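PDB 3DC7: putative uncharacterized protein lp_3323 from Lactobacillus plantarum, which is of unknown function but belongs to the GDSL-like lipase/acylhydrolase family and so probably hydrolyses ester bonds of acylated substrates. Local coordinates for residues A[37-50]-A[203-217]. Sequence-based numbering, arbitrary orientation. Where two conformers were deposited one is given.
With SO4 (sulfate ion), chain D.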
loop_
_atom_site.group_PDB
_atom_site.type_symbol
_atom_site.label_atom_id
_atom_site.label_comp_id
_atom_site.label_asym_id
_atom_site.label_seq_id
_atom_site.Cartn_x
_atom_site.Cartn_y
_atom_site.Cartn_z
ATOM N N LEU A 37 -19.004 -21.707 11.449
ATOM C CA LEU A 37 -20.407 -21.296 11.273
ATOM C C LEU A 37 -20.784 -21.092 9.801
ATOM O O LEU A 37 -21.958 -21.155 9.436
ATOM C CB LEU A 37 -20.665 -19.997 12.032
ATOM C CG LEU A 37 -20.763 -20.111 13.550
ATOM C CD1 LEU A 37 -20.109 -18.899 14.200
ATOM C CD2 LEU A 37 -22.213 -20.278 13.964
ATOM N N ALA A 38 -19.778 -20.806 8.977
ATOM C CA ALA A 38 -19.911 -20.759 7.538
ATOM C C ALA A 38 -19.455 -22.108 7.010
ATOM O O ALA A 38 -18.429 -22.634 7.443
ATOM C CB ALA A 38 -19.047 -19.654 6.970
ATOM N N THR A 39 -20.210 -22.675 6.080
ATOM C CA THR A 39 -19.873 -23.993 5.554
ATOM C C THR A 39 -18.787 -23.963 4.481
ATOM O O THR A 39 -18.080 -24.953 4.307
ATOM C CB THR A 39 -21.120 -24.755 5.044
ATOM O OG1 THR A 39 -21.819 -23.960 4.079
ATOM C CG2 THR A 39 -22.066 -25.081 6.214
ATOM N N VAL A 40 -18.651 -22.831 3.779
ATOM C CA VAL A 40 -17.695 -22.702 2.676
ATOM C C VAL A 40 -16.736 -21.530 2.903
ATOM O O VAL A 40 -17.113 -20.372 2.746
ATOM C CB VAL A 40 -18.402 -22.534 1.311
ATOM C CG1 VAL A 40 -17.375 -22.555 0.178
ATOM C CG2 VAL A 40 -19.458 -23.627 1.101
ATOM N N HIS A 41 -15.498 -21.854 3.261
ATOM C CA HIS A 41 -14.504 -20.862 3.657
ATOM C C HIS A 41 -13.705 -20.347 2.459
ATOM O O HIS A 41 -13.727 -20.942 1.392
ATOM C CB HIS A 41 -13.560 -21.453 4.705
ATOM C CG HIS A 41 -14.208 -21.710 6.030
ATOM N ND1 HIS A 41 -14.986 -22.821 6.275
ATOM C CD2 HIS A 41 -14.183 -21.005 7.186
ATOM C CE1 HIS A 41 -15.414 -22.785 7.525
ATOM N NE2 HIS A 41 -14.945 -21.691 8.098
ATOM N N TYR A 42 -12.996 -19.248 2.645
ATOM C CA TYR A 42 -12.195 -18.669 1.567
ATOM C C TYR A 42 -11.189 -19.687 1.007
ATOM O O TYR A 42 -10.994 -19.768 -0.207
ATOM C CB TYR A 42 -11.479 -17.388 2.030
ATOM C CG TYR A 42 -10.415 -17.656 3.059
ATOM C CD1 TYR A 42 -9.088 -17.878 2.678
ATOM C CD2 TYR A 42 -10.740 -17.740 4.408
ATOM C CE1 TYR A 42 -8.102 -18.171 3.632
ATOM C CE2 TYR A 42 -9.769 -18.024 5.370
ATOM C CZ TYR A 42 -8.454 -18.240 4.974
ATOM O OH TYR A 42 -7.502 -18.512 5.921
ATOM N N HIS A 43 -10.574 -20.476 1.888
ATOM C CA HIS A 43 -9.564 -21.427 1.441
ATOM C C HIS A 43 -10.179 -22.636 0.714
ATOM O O HIS A 43 -9.503 -23.284 -0.077
ATOM C CB HIS A 43 -8.649 -21.852 2.588
ATOM C CG HIS A 43 -9.378 -22.420 3.756
ATOM N ND1 HIS A 43 -9.670 -23.764 3.865
ATOM C CD2 HIS A 43 -9.894 -21.825 4.858
ATOM C CE1 HIS A 43 -10.322 -23.975 4.995
ATOM N NE2 HIS A 43 -10.477 -22.814 5.612
ATOM N N ASP A 44 -11.455 -22.921 0.971
ATOM C CA ASP A 44 -12.163 -23.997 0.277
ATOM C C ASP A 44 -12.439 -23.579 -1.165
ATOM O O ASP A 44 -12.285 -24.379 -2.100
ATOM C CB ASP A 44 -13.469 -24.331 0.994
ATOM C CG ASP A 44 -13.245 -25.043 2.318
ATOM O OD1 ASP A 44 -12.304 -25.860 2.408
ATOM O OD2 ASP A 44 -14.013 -24.797 3.277
ATOM N N ILE A 45 -12.827 -22.316 -1.333
ATOM C CA ILE A 45 -12.951 -21.696 -2.661
ATOM C C ILE A 45 -11.620 -21.736 -3.418
ATOM O O ILE A 45 -11.560 -22.233 -4.539
ATOM C CB ILE A 45 -13.510 -20.249 -2.573
ATOM C CG1 ILE A 45 -14.925 -20.279 -1.992
ATOM C CG2 ILE A 45 -13.517 -19.570 -3.966
ATOM C CD1 ILE A 45 -15.350 -19.003 -1.303
ATOM N N LEU A 46 -10.551 -21.247 -2.795
ATOM C CA LEU A 46 -9.251 -21.202 -3.458
ATOM C C LEU A 46 -8.659 -22.573 -3.720
ATOM O O LEU A 46 -8.076 -22.800 -4.777
ATOM C CB LEU A 46 -8.250 -20.330 -2.689
ATOM C CG LEU A 46 -8.639 -18.862 -2.576
ATOM C CD1 LEU A 46 -7.873 -18.242 -1.463
ATOM C CD2 LEU A 46 -8.412 -18.125 -3.874
ATOM N N ALA A 47 -8.791 -23.486 -2.760
ATOM C CA ALA A 47 -8.237 -24.825 -2.942
ATOM C C ALA A 47 -8.854 -25.517 -4.163
ATOM O O ALA A 47 -8.147 -26.198 -4.906
ATOM C CB ALA A 47 -8.421 -25.674 -1.695
ATOM N N ALA A 48 -10.159 -25.320 -4.361
ATOM C CA ALA A 48 -10.884 -25.850 -5.520
ATOM C C ALA A 48 -10.426 -25.213 -6.837
ATOM O O ALA A 48 -10.139 -25.925 -7.802
ATOM C CB ALA A 48 -12.386 -25.682 -5.333
ATOM N N ASP A 49 -10.339 -23.883 -6.864
ATOM C CA ASP A 49 -9.869 -23.139 -8.034
ATOM C C ASP A 49 -8.433 -23.480 -8.414
ATOM O O ASP A 49 -8.072 -23.433 -9.589
ATOM C CB ASP A 49 -9.953 -21.628 -7.789
ATOM C CG ASP A 49 -11.374 -21.138 -7.609
ATOM O OD1 ASP A 49 -12.332 -21.930 -7.824
ATOM O OD2 ASP A 49 -11.540 -19.947 -7.245
ATOM N N TRP A 50 -7.611 -23.795 -7.415
ATOM C CA TRP A 50 -6.200 -24.085 -7.649
ATOM C C TRP A 50 -5.942 -25.545 -8.010
ATOM O O TRP A 50 -4.840 -25.881 -8.431
ATOM C CB TRP A 50 -5.368 -23.722 -6.419
ATOM C CG TRP A 50 -5.316 -22.259 -6.086
ATOM C CD1 TRP A 50 -5.725 -21.214 -6.870
ATOM C CD2 TRP A 50 -4.782 -21.678 -4.891
ATOM N NE1 TRP A 50 -5.498 -20.021 -6.222
ATOM C CE2 TRP A 50 -4.915 -20.280 -5.009
ATOM C CE3 TRP A 50 -4.213 -22.208 -3.724
ATOM C CZ2 TRP A 50 -4.510 -19.403 -3.999
ATOM C CZ3 TRP A 50 -3.809 -21.344 -2.735
ATOM C CH2 TRP A 50 -3.960 -19.951 -2.877
ATOM N N HIS A 203 -17.712 -13.192 12.556
ATOM C CA HIS A 203 -17.390 -14.238 11.592
ATOM C C HIS A 203 -18.026 -13.925 10.253
ATOM O O HIS A 203 -19.195 -13.590 10.203
ATOM C CB HIS A 203 -17.891 -15.606 12.073
ATOM C CG HIS A 203 -17.340 -16.016 13.398
ATOM N ND1 HIS A 203 -16.051 -16.470 13.559
ATOM C CD2 HIS A 203 -17.901 -16.032 14.629
ATOM C CE1 HIS A 203 -15.839 -16.741 14.836
ATOM N NE2 HIS A 203 -16.950 -16.486 15.505
ATOM N N PRO A 204 -17.254 -14.027 9.160
ATOM C CA PRO A 204 -17.875 -13.914 7.848
ATOM C C PRO A 204 -18.828 -15.074 7.612
ATOM O O PRO A 204 -18.576 -16.183 8.084
ATOM C CB PRO A 204 -16.684 -14.009 6.884
ATOM C CG PRO A 204 -15.500 -13.671 7.675
ATOM C CD PRO A 204 -15.796 -14.201 9.058
ATOM N N ASN A 205 -19.938 -14.811 6.936
ATOM C CA ASN A 205 -20.780 -15.889 6.444
ATOM C C ASN A 205 -20.234 -16.380 5.082
ATOM O O ASN A 205 -19.122 -16.020 4.699
ATOM C CB ASN A 205 -22.240 -15.423 6.369
ATOM C CG ASN A 205 -22.437 -14.283 5.386
ATOM O OD1 ASN A 205 -21.577 -14.029 4.541
ATOM N ND2 ASN A 205 -23.565 -13.587 5.494
ATOM N N ASN A 206 -20.999 -17.182 4.350
ATOM C CA ASN A 206 -20.553 -17.651 3.036
ATOM C C ASN A 206 -20.334 -16.553 2.003
ATOM O O ASN A 206 -19.393 -16.631 1.209
ATOM C CB ASN A 206 -21.508 -18.697 2.459
ATOM C CG ASN A 206 -21.414 -20.030 3.170
ATOM O OD1 ASN A 206 -20.576 -20.243 4.050
ATOM N ND2 ASN A 206 -22.271 -20.947 2.775
ATOM N N ALA A 207 -21.203 -15.542 2.006
ATOM C CA ALA A 207 -21.033 -14.387 1.110
ATOM C C ALA A 207 -19.754 -13.608 1.434
ATOM O O ALA A 207 -19.058 -13.122 0.538
ATOM C CB ALA A 207 -22.270 -13.466 1.165
ATOM N N GLY A 208 -19.446 -13.505 2.724
ATOM C CA GLY A 208 -18.247 -12.805 3.199
ATOM C C GLY A 208 -17.005 -13.562 2.801
ATOM O O GLY A 208 -16.000 -12.963 2.410
ATOM N N HIS A 209 -17.085 -14.886 2.875
ATOM C CA HIS A 209 -16.004 -15.745 2.433
ATOM C C HIS A 209 -15.729 -15.678 0.937
ATOM O O HIS A 209 -14.572 -15.748 0.540
ATOM C CB HIS A 209 -16.211 -17.182 2.895
ATOM C CG HIS A 209 -15.837 -17.398 4.327
ATOM N ND1 HIS A 209 -14.545 -17.663 4.722
ATOM C CD2 HIS A 209 -16.578 -17.355 5.460
ATOM C CE1 HIS A 209 -14.507 -17.798 6.035
ATOM N NE2 HIS A 209 -15.727 -17.616 6.509
ATOM N N ARG A 210 -16.763 -15.537 0.111
ATOM C CA ARG A 210 -16.576 -15.381 -1.329
ATOM C C ARG A 210 -15.797 -14.098 -1.616
ATOM O O ARG A 210 -14.898 -14.069 -2.468
ATOM C CB ARG A 210 -17.926 -15.373 -2.048
ATOM C CG ARG A 210 -18.564 -16.747 -2.139
ATOM C CD ARG A 210 -19.689 -16.785 -3.158
ATOM N NE ARG A 210 -20.863 -16.019 -2.749
ATOM C CZ ARG A 210 -21.780 -16.445 -1.884
ATOM N NH1 ARG A 210 -21.666 -17.635 -1.305
ATOM N NH2 ARG A 210 -22.815 -15.671 -1.590
ATOM N N VAL A 211 -16.156 -13.040 -0.888
ATOM C CA VAL A 211 -15.462 -11.745 -0.993
ATOM C C VAL A 211 -13.987 -11.922 -0.628
ATOM O O VAL A 211 -13.104 -11.499 -1.376
ATOM C CB VAL A 211 -16.112 -10.646 -0.103
ATOM C CG1 VAL A 211 -15.213 -9.417 0.008
ATOM C CG2 VAL A 211 -17.476 -10.237 -0.650
ATOM N N ILE A 212 -13.730 -12.565 0.510
ATOM C CA ILE A 212 -12.366 -12.764 0.999
ATOM C C ILE A 212 -11.496 -13.532 0.004
ATOM O O ILE A 212 -10.345 -13.169 -0.223
ATOM C CB ILE A 212 -12.366 -13.448 2.394
ATOM C CG1 ILE A 212 -12.877 -12.463 3.447
ATOM C CG2 ILE A 212 -10.962 -13.945 2.759
ATOM C CD1 ILE A 212 -13.252 -13.107 4.759
ATOM N N ALA A 213 -12.064 -14.576 -0.596
ATOM C CA ALA A 213 -11.408 -15.363 -1.640
ATOM C C ALA A 213 -11.016 -14.513 -2.840
ATOM O O ALA A 213 -9.899 -14.625 -3.352
ATOM C CB ALA A 213 -12.308 -16.511 -2.073
ATOM N N ARG A 214 -11.932 -13.659 -3.285
ATOM C CA ARG A 214 -11.649 -12.724 -4.373
ATOM C C ARG A 214 -10.532 -11.745 -3.991
ATOM O O ARG A 214 -9.620 -11.503 -4.771
ATOM C CB ARG A 214 -12.911 -11.971 -4.768
ATOM C CG ARG A 214 -13.963 -12.866 -5.415
ATOM C CD ARG A 214 -15.075 -12.054 -6.066
ATOM N NE ARG A 214 -15.956 -11.404 -5.098
ATOM C CZ ARG A 214 -17.194 -11.805 -4.804
ATOM N NH1 ARG A 214 -17.732 -12.868 -5.399
ATOM N NH2 ARG A 214 -17.904 -11.126 -3.919
ATOM N N LYS A 215 -10.591 -11.214 -2.777
ATOM C CA LYS A 215 -9.589 -10.249 -2.318
ATOM C C LYS A 215 -8.221 -10.895 -2.227
ATOM O O LYS A 215 -7.225 -10.280 -2.589
ATOM C CB LYS A 215 -9.992 -9.623 -0.975
ATOM C CG LYS A 215 -11.159 -8.629 -1.086
ATOM C CD LYS A 215 -10.798 -7.414 -1.956
ATOM C CE LYS A 215 -12.040 -6.581 -2.324
ATOM N NZ LYS A 215 -12.582 -6.916 -3.682
ATOM N N LEU A 216 -8.180 -12.148 -1.773
ATOM C CA LEU A 216 -6.925 -12.869 -1.640
ATOM C C LEU A 216 -6.319 -13.209 -3.005
ATOM O O LEU A 216 -5.127 -13.033 -3.199
ATOM C CB LEU A 216 -7.096 -14.126 -0.773
ATOM C CG LEU A 216 -5.920 -15.078 -0.538
ATOM C CD1 LEU A 216 -4.644 -14.374 -0.100
ATOM C CD2 LEU A 216 -6.338 -16.085 0.542
ATOM N N GLN A 217 -7.127 -13.702 -3.936
ATOM C CA GLN A 217 -6.607 -14.017 -5.274
ATOM C C GLN A 217 -6.013 -12.770 -5.948
ATOM O O GLN A 217 -4.902 -12.833 -6.486
ATOM C CB GLN A 217 -7.662 -14.688 -6.156
ATOM C CG GLN A 217 -7.117 -15.232 -7.482
ATOM C CD GLN A 217 -6.190 -16.442 -7.312
ATOM O OE1 GLN A 217 -6.563 -17.443 -6.715
ATOM N NE2 GLN A 217 -4.990 -16.347 -7.845
HETATM S S SO4 D . -24.139 -18.964 5.471
HETATM O O1 SO4 D . -24.397 -18.255 4.219
HETATM O O2 SO4 D . -22.884 -18.529 6.085
HETATM O O3 SO4 D . -25.264 -18.690 6.369
HETATM O O4 SO4 D . -24.027 -20.401 5.215
HETATM O O HOH W 1 -18.443 -18.919 0.595
HETATM O O HOH W 2 -9.674 -17.819 -7.009
#
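Y42 enters the groove of helix 206-217 as a knob among H209, I212, A213 and L216, its CB 3.6 Å from I212 CG2. Its CG sits between the backbone N and the carbonyl carbon (chi1 68°), which lays the ring across I212 and L216; its hydroxyl goes on to T32. The small A213 lets the helices, crossing at -52°, approach to 8.4 Å between axes, and I45 CG2 rests 3.8 Å from A213 CB. Further along, L46 CD1 presses tightly on L216 CD2.

Beyond L46, W50 NE1 donates in its ring plane to a lone pair of Q217 OE1 (2.8 Å, 159°), while Q217 NE2 turns to V19 O. At the other end, H209 ND1 faces the edge of the Y42 ring and takes a weak bond from Y42 N (3.0 Å), and A38 CB lies by its CD2. An alanine in place of H209 would probably leave Y42 N without this acceptor and open a gap beside A38. Outermost, N206 OD1 receives V40 N from above its carbonyl plane (3.2 Å), a water bridges V40 O and N206 O, and N206 N binds a sulfate, probably from the crystallisation liquor, while N205 OD1 caps the helix at G208 N. The two helices pack together over one face of the parallel sheet, where L46 and L216 both touch W26 of strand 24-28, as expected of the three-layer alpha/beta/alpha SGNH-hydrolase fold.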